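Mutual gliding-motility protein MglA (Myxococcus xanthus DK 1622, PDB 6H17) binds and hydrolyses GTP as an intracellular switch that coordinates social and adventurous gliding motility and controls the direction and speed of gliding. Local coordinates at residues G19-I32 against R73-Y85. Residues are numbered along the deposited sequence; the frame is centred on the assembly and turned at random.
Sequences GPGLCGKTTNLQYI and RFHLYTVPGQVFY. With MG (magnesium ion), chain B; GSP (5'-guanosine-diphosphate-monothiophosphate), chain C; SO4 (sulfate ion), chain D; SO4 (sulfate ion), chain E.
O3G of the GTP analogue is gripped from both segments: Lys25 NZ reaches it at 2.7 Å, and the backbone N of Gly81 donates to it at 2.8 Å. Lys25 NZ also bonds to O1B of the analogue and, from well above the carbonyl plane, to Gly19 O at 3.0 Å. The chain bends at chi3 (-64°), bringing Lys25 CE 3.0 Å from Val79 O, and again at chi4 (-69°), which swings NZ in among the phosphate oxygens and Gly19 O. A leucine here would probably leave the beta and gamma phosphates without the ammonium that bridges them beside the magnesium, and Gly19 O without its side-chain donor. Here the P-loop of a small GTPase, leading into helix 25-35, faces strand 71-78 and the loop that follows it, the start of switch II in small GTPases, where the glycine amide probably reports on the gamma phosphate. Thr26 OG1 binds magnesium directly, whereas Thr78 OG1 receives a proton from a magnesium-bound water; Asp58 hydrogen-bonds both hydroxyls. Thr78 CG2 lies 3.6 Å from Lys25 O, and the Leu29 and Thr78 side chains run past each other in opposite directions. Farther along, Ile32 CD1 meets Leu76 CD2 tip to tip at 4.0 Å.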
loop_
_atom_site.group_PDB
_atom_site.type_symbol
_atom_site.label_atom_id
_atom_site.label_comp_id
_atom_site.label_asym_id
_atom_site.label_seq_id
_atom_site.Cartn_x
_atom_site.Cartn_y
_atom_site.Cartn_z
ATOM N N GLY A 19 4.867 -1.337 -5.434
ATOM C CA GLY A 19 6.299 -1.521 -5.374
ATOM C C GLY A 19 6.744 -2.623 -6.306
ATOM O O GLY A 19 5.930 -3.353 -6.861
ATOM N N PRO A 20 8.046 -2.784 -6.472
ATOM C CA PRO A 20 8.566 -3.684 -7.513
ATOM C C PRO A 20 8.377 -5.152 -7.150
ATOM O O PRO A 20 7.966 -5.515 -6.049
ATOM C CB PRO A 20 10.041 -3.277 -7.605
ATOM C CG PRO A 20 10.356 -2.763 -6.254
ATOM C CD PRO A 20 9.116 -2.037 -5.791
ATOM N N GLY A 21 8.686 -6.021 -8.105
ATOM C CA GLY A 21 8.552 -7.444 -7.862
ATOM C C GLY A 21 9.266 -7.879 -6.614
ATOM O O GLY A 21 10.386 -7.437 -6.339
ATOM N N LEU A 22 8.625 -8.743 -5.839
ATOM C CA LEU A 22 9.219 -9.406 -4.683
ATOM C C LEU A 22 9.657 -8.438 -3.589
ATOM O O LEU A 22 10.476 -8.802 -2.740
ATOM C CB LEU A 22 10.366 -10.351 -5.098
ATOM C CG LEU A 22 9.931 -11.474 -6.050
ATOM C CD1 LEU A 22 11.176 -12.257 -6.544
ATOM C CD2 LEU A 22 8.918 -12.412 -5.425
ATOM N N CYS A 23 9.085 -7.241 -3.513
ATOM C CA CYS A 23 9.572 -6.247 -2.564
ATOM C C CYS A 23 9.015 -6.392 -1.152
ATOM O O CYS A 23 9.605 -5.828 -0.224
ATOM C CB CYS A 23 9.308 -4.842 -3.080
ATOM S SG CYS A 23 7.548 -4.403 -3.126
ATOM N N GLY A 24 7.908 -7.103 -0.970
ATOM C CA GLY A 24 7.328 -7.322 0.340
ATOM C C GLY A 24 5.883 -6.884 0.529
ATOM O O GLY A 24 5.436 -6.771 1.674
ATOM N N LYS A 25 5.142 -6.614 -0.553
ATOM C CA LYS A 25 3.754 -6.159 -0.429
ATOM C C LYS A 25 2.862 -7.227 0.200
ATOM O O LYS A 25 2.169 -6.974 1.201
ATOM C CB LYS A 25 3.216 -5.776 -1.813
ATOM C CG LYS A 25 4.002 -4.650 -2.488
ATOM C CD LYS A 25 3.567 -4.354 -3.921
ATOM C CE LYS A 25 3.779 -5.487 -4.890
ATOM N NZ LYS A 25 5.202 -5.789 -5.201
ATOM N N THR A 26 2.857 -8.426 -0.381
ATOM C CA THR A 26 2.060 -9.522 0.157
ATOM C C THR A 26 2.446 -9.802 1.602
ATOM O O THR A 26 1.577 -10.020 2.450
ATOM C CB THR A 26 2.240 -10.753 -0.728
ATOM O OG1 THR A 26 1.684 -10.472 -2.026
ATOM C CG2 THR A 26 1.546 -11.989 -0.127
ATOM N N THR A 27 3.752 -9.772 1.904
ATOM C CA THR A 27 4.221 -10.066 3.260
ATOM C C THR A 27 3.668 -9.059 4.257
ATOM O O THR A 27 3.301 -9.430 5.380
ATOM C CB THR A 27 5.747 -10.036 3.276
ATOM O OG1 THR A 27 6.266 -11.027 2.388
ATOM C CG2 THR A 27 6.302 -10.353 4.664
ATOM N N ASN A 28 3.584 -7.781 3.872
ATOM C CA ASN A 28 2.963 -6.790 4.743
ATOM C C ASN A 28 1.547 -7.217 5.121
ATOM O O ASN A 28 1.165 -7.199 6.297
ATOM C CB ASN A 28 2.915 -5.411 4.065
ATOM C CG ASN A 28 4.100 -4.514 4.411
ATOM O OD1 ASN A 28 4.010 -3.701 5.329
ATOM N ND2 ASN A 28 5.170 -4.607 3.649
ATOM N N LEU A 29 0.719 -7.543 4.121
ATOM C CA LEU A 29 -0.670 -7.922 4.413
ATOM C C LEU A 29 -0.758 -9.211 5.222
ATOM O O LEU A 29 -1.654 -9.357 6.060
ATOM C CB LEU A 29 -1.498 -8.011 3.137
ATOM C CG LEU A 29 -2.174 -6.703 2.718
ATOM C CD1 LEU A 29 -1.192 -5.610 2.382
ATOM C CD2 LEU A 29 -3.148 -6.940 1.567
ATOM N N GLN A 30 0.144 -10.161 4.980
ATOM C CA GLN A 30 0.140 -11.400 5.762
ATOM C C GLN A 30 0.411 -11.111 7.230
ATOM O O GLN A 30 -0.244 -11.678 8.118
ATOM C CB GLN A 30 1.171 -12.386 5.193
ATOM C CG GLN A 30 0.758 -12.935 3.843
ATOM C CD GLN A 30 1.821 -13.720 3.070
ATOM O OE1 GLN A 30 3.035 -13.502 3.191
ATOM N NE2 GLN A 30 1.341 -14.627 2.220
ATOM N N TYR A 31 1.380 -10.237 7.526
ATOM C CA TYR A 31 1.670 -9.898 8.912
ATOM C C TYR A 31 0.485 -9.170 9.534
ATOM O O TYR A 31 0.070 -9.476 10.661
ATOM C CB TYR A 31 2.932 -9.025 9.002
ATOM C CG TYR A 31 3.341 -8.814 10.441
ATOM C CD1 TYR A 31 4.136 -9.745 11.082
ATOM C CD2 TYR A 31 2.854 -7.738 11.179
ATOM C CE1 TYR A 31 4.450 -9.609 12.417
ATOM C CE2 TYR A 31 3.199 -7.582 12.510
ATOM C CZ TYR A 31 3.982 -8.525 13.117
ATOM O OH TYR A 31 4.321 -8.412 14.451
ATOM N N ILE A 32 -0.080 -8.195 8.814
ATOM C CA ILE A 32 -1.257 -7.472 9.306
ATOM C C ILE A 32 -2.376 -8.457 9.638
ATOM O O ILE A 32 -2.992 -8.400 10.715
ATOM C CB ILE A 32 -1.709 -6.414 8.289
ATOM C CG1 ILE A 32 -0.648 -5.320 8.157
ATOM C CG2 ILE A 32 -3.031 -5.799 8.721
ATOM C CD1 ILE A 32 -0.812 -4.451 6.913
ATOM N N ARG A 73 -14.700 1.034 6.723
ATOM C CA ARG A 73 -13.848 -0.131 6.532
ATOM C C ARG A 73 -12.781 0.202 5.507
ATOM O O ARG A 73 -13.037 0.922 4.536
ATOM C CB ARG A 73 -14.656 -1.351 6.101
ATOM C CG ARG A 73 -15.629 -1.877 7.171
ATOM C CD ARG A 73 -14.919 -2.401 8.418
ATOM N NE ARG A 73 -15.872 -2.825 9.463
ATOM C CZ ARG A 73 -16.231 -2.098 10.524
ATOM N NH1 ARG A 73 -17.104 -2.601 11.394
ATOM N NH2 ARG A 73 -15.719 -0.891 10.740
ATOM N N PHE A 74 -11.583 -0.287 5.765
ATOM C CA PHE A 74 -10.451 -0.165 4.859
ATOM C C PHE A 74 -10.247 -1.479 4.127
ATOM O O PHE A 74 -10.225 -2.549 4.751
ATOM C CB PHE A 74 -9.195 0.202 5.642
ATOM C CG PHE A 74 -9.156 1.633 6.079
ATOM C CD1 PHE A 74 -8.387 2.559 5.395
ATOM C CD2 PHE A 74 -9.910 2.060 7.161
ATOM C CE1 PHE A 74 -8.365 3.880 5.783
ATOM C CE2 PHE A 74 -9.875 3.391 7.549
ATOM C CZ PHE A 74 -9.106 4.287 6.863
ATOM N N HIS A 75 -10.084 -1.400 2.812
ATOM C CA HIS A 75 -9.817 -2.559 1.963
ATOM C C HIS A 75 -8.401 -2.411 1.442
ATOM O O HIS A 75 -8.119 -1.506 0.657
ATOM C CB HIS A 75 -10.834 -2.638 0.838
ATOM C CG HIS A 75 -12.229 -2.873 1.330
ATOM N ND1 HIS A 75 -13.340 -2.670 0.547
ATOM C CD2 HIS A 75 -12.686 -3.316 2.527
ATOM C CE1 HIS A 75 -14.427 -2.962 1.244
ATOM N NE2 HIS A 75 -14.061 -3.362 2.444
ATOM N N LEU A 76 -7.519 -3.266 1.921
ATOM C CA LEU A 76 -6.126 -3.266 1.506
ATOM C C LEU A 76 -5.937 -4.198 0.324
ATOM O O LEU A 76 -6.434 -5.336 0.327
ATOM C CB LEU A 76 -5.226 -3.752 2.633
ATOM C CG LEU A 76 -4.911 -2.760 3.750
ATOM C CD1 LEU A 76 -6.094 -2.040 4.300
ATOM C CD2 LEU A 76 -4.114 -3.467 4.874
ATOM N N TYR A 77 -5.209 -3.710 -0.690
ATOM C CA TYR A 77 -4.860 -4.472 -1.874
ATOM C C TYR A 77 -3.355 -4.425 -2.073
ATOM O O TYR A 77 -2.712 -3.423 -1.749
ATOM C CB TYR A 77 -5.481 -3.857 -3.139
ATOM C CG TYR A 77 -6.988 -4.015 -3.285
ATOM C CD1 TYR A 77 -7.498 -4.962 -4.150
ATOM C CD2 TYR A 77 -7.882 -3.230 -2.573
ATOM C CE1 TYR A 77 -8.862 -5.118 -4.316
ATOM C CE2 TYR A 77 -9.274 -3.388 -2.734
ATOM C CZ TYR A 77 -9.721 -4.334 -3.608
ATOM O OH TYR A 77 -11.080 -4.528 -3.775
ATOM N N THR A 78 -2.807 -5.492 -2.623
ATOM C CA THR A 78 -1.491 -5.409 -3.253
ATOM C C THR A 78 -1.663 -5.485 -4.759
ATOM O O THR A 78 -2.768 -5.688 -5.270
ATOM C CB THR A 78 -0.558 -6.524 -2.777
ATOM O OG1 THR A 78 -1.021 -7.785 -3.274
ATOM C CG2 THR A 78 -0.451 -6.550 -1.274
ATOM N N VAL A 79 -0.553 -5.295 -5.468
ATOM C CA VAL A 79 -0.525 -5.411 -6.920
ATOM C C VAL A 79 0.573 -6.388 -7.300
ATOM O O VAL A 79 1.483 -6.656 -6.494
ATOM C CB VAL A 79 -0.265 -4.050 -7.608
ATOM C CG1 VAL A 79 -1.276 -3.006 -7.153
ATOM C CG2 VAL A 79 1.155 -3.568 -7.378
ATOM N N PRO A 80 0.564 -6.890 -8.536
ATOM C CA PRO A 80 1.730 -7.633 -9.036
ATOM C C PRO A 80 2.786 -6.640 -9.483
ATOM O O PRO A 80 2.554 -5.836 -10.392
ATOM C CB PRO A 80 1.168 -8.456 -10.198
ATOM C CG PRO A 80 -0.129 -7.836 -10.539
ATOM C CD PRO A 80 -0.591 -6.952 -9.449
ATOM N N GLY A 81 3.931 -6.657 -8.822
ATOM C CA GLY A 81 4.946 -5.650 -9.038
ATOM C C GLY A 81 5.904 -5.878 -10.164
ATOM O O GLY A 81 6.605 -4.943 -10.572
ATOM N N GLN A 82 5.985 -7.090 -10.706
ATOM C CA GLN A 82 6.923 -7.328 -11.795
ATOM C C GLN A 82 6.544 -6.472 -13.001
ATOM O O GLN A 82 5.361 -6.276 -13.297
ATOM C CB GLN A 82 6.930 -8.806 -12.164
ATOM C CG GLN A 82 7.545 -9.727 -11.113
ATOM C CD GLN A 82 7.350 -11.182 -11.465
ATOM O OE1 GLN A 82 6.345 -11.790 -11.101
ATOM N NE2 GLN A 82 8.301 -11.745 -12.192
ATOM N N VAL A 83 7.565 -5.991 -13.718
ATOM C CA VAL A 83 7.378 -4.893 -14.672
ATOM C C VAL A 83 6.277 -5.177 -15.688
ATOM O O VAL A 83 5.527 -4.273 -16.064
ATOM C CB VAL A 83 8.712 -4.562 -15.367
ATOM C CG1 VAL A 83 9.652 -3.874 -14.422
ATOM C CG2 VAL A 83 9.345 -5.805 -15.937
ATOM N N PHE A 84 6.177 -6.418 -16.169
ATOM C CA PHE A 84 5.271 -6.736 -17.266
ATOM C C PHE A 84 3.806 -6.504 -16.938
ATOM O O PHE A 84 2.994 -6.383 -17.859
ATOM C CB PHE A 84 5.454 -8.223 -17.644
ATOM C CG PHE A 84 4.563 -8.696 -18.765
ATOM C CD1 PHE A 84 4.966 -8.575 -20.087
ATOM C CD2 PHE A 84 3.334 -9.284 -18.498
ATOM C CE1 PHE A 84 4.152 -9.014 -21.119
ATOM C CE2 PHE A 84 2.521 -9.724 -19.524
ATOM C CZ PHE A 84 2.929 -9.589 -20.833
ATOM N N TYR A 85 3.431 -6.490 -15.663
ATOM C CA TYR A 85 2.025 -6.564 -15.256
ATOM C C TYR A 85 1.384 -5.205 -15.031
ATOM O O TYR A 85 0.564 -5.012 -14.130
ATOM C CB TYR A 85 1.879 -7.464 -14.025
ATOM C CG TYR A 85 2.396 -8.845 -14.282
ATOM C CD1 TYR A 85 1.809 -9.650 -15.245
ATOM C CD2 TYR A 85 3.462 -9.347 -13.571
ATOM C CE1 TYR A 85 2.294 -10.924 -15.508
ATOM C CE2 TYR A 85 3.955 -10.618 -13.820
ATOM C CZ TYR A 85 3.363 -11.396 -14.783
ATOM O OH TYR A 85 3.843 -12.672 -15.029
HETATM MG MG MG B . 2.638 -10.402 -3.904
HETATM P PG GSP C . 4.941 -9.547 -6.130
HETATM O O3B GSP C . 5.855 -9.494 -4.750
HETATM S S1G GSP C . 5.958 -10.513 -7.375
HETATM O O2G GSP C . 3.603 -10.189 -5.710
HETATM O O3G GSP C . 4.713 -8.083 -6.517
HETATM P PB GSP C . 5.536 -8.988 -3.283
HETATM O O1B GSP C . 5.905 -7.559 -3.138
HETATM O O2B GSP C . 4.155 -9.350 -2.890
HETATM P PA GSP C . 6.383 -10.845 -1.229
HETATM O O1A GSP C . 5.747 -10.156 -0.117
HETATM O O2A GSP C . 5.767 -12.081 -1.721
HETATM O O3A GSP C . 6.614 -9.844 -2.444
HETATM O "O5'" GSP C . 7.898 -11.087 -0.788
HETATM C "C5'" GSP C . 8.819 -11.687 -1.685
HETATM C "C4'" GSP C . 9.922 -12.400 -0.912
HETATM O "O4'" GSP C . 10.653 -11.442 -0.122
HETATM C "C3'" GSP C . 9.373 -13.421 0.051
HETATM O "O3'" GSP C . 10.223 -14.555 0.075
HETATM C "C2'" GSP C . 9.394 -12.741 1.419
HETATM O "O2'" GSP C . 9.508 -13.597 2.518
HETATM C "C1'" GSP C . 10.628 -11.845 1.238
HETATM N N9 GSP C . 10.642 -10.665 2.092
HETATM C C8 GSP C . 9.638 -9.754 2.207
HETATM N N7 GSP C . 9.995 -8.796 3.088
HETATM C C5 GSP C . 11.251 -9.113 3.534
HETATM C C6 GSP C . 12.110 -8.509 4.451
HETATM O O6 GSP C . 11.869 -7.453 5.083
HETATM N N1 GSP C . 13.297 -9.137 4.660
HETATM C C2 GSP C . 13.661 -10.286 4.004
HETATM N N2 GSP C . 14.843 -10.820 4.255
HETATM N N3 GSP C . 12.842 -10.894 3.115
HETATM C C4 GSP C . 11.657 -10.287 2.915
HETATM S S SO4 D . 11.010 -7.413 -11.858
HETATM O O1 SO4 D . 10.451 -7.412 -10.506
HETATM O O2 SO4 D . 10.245 -6.480 -12.692
HETATM O O3 SO4 D . 12.404 -6.980 -11.862
HETATM O O4 SO4 D . 10.870 -8.765 -12.399
HETATM S S SO4 E . -16.667 -0.892 14.699
HETATM O O1 SO4 E . -17.017 0.163 15.676
HETATM O O2 SO4 E . -17.297 -0.610 13.399
HETATM O O3 SO4 E . -15.209 -0.896 14.511
HETATM O O4 SO4 E . -17.083 -2.198 15.202
HETATM O O HOH W 1 9.378 -4.530 -10.667
HETATM O O HOH W 2 1.604 -8.601 -4.375
HETATM O O HOH W 3 1.097 -11.497 -4.671
HETATM O O HOH W 4 3.606 -12.176 -3.426
#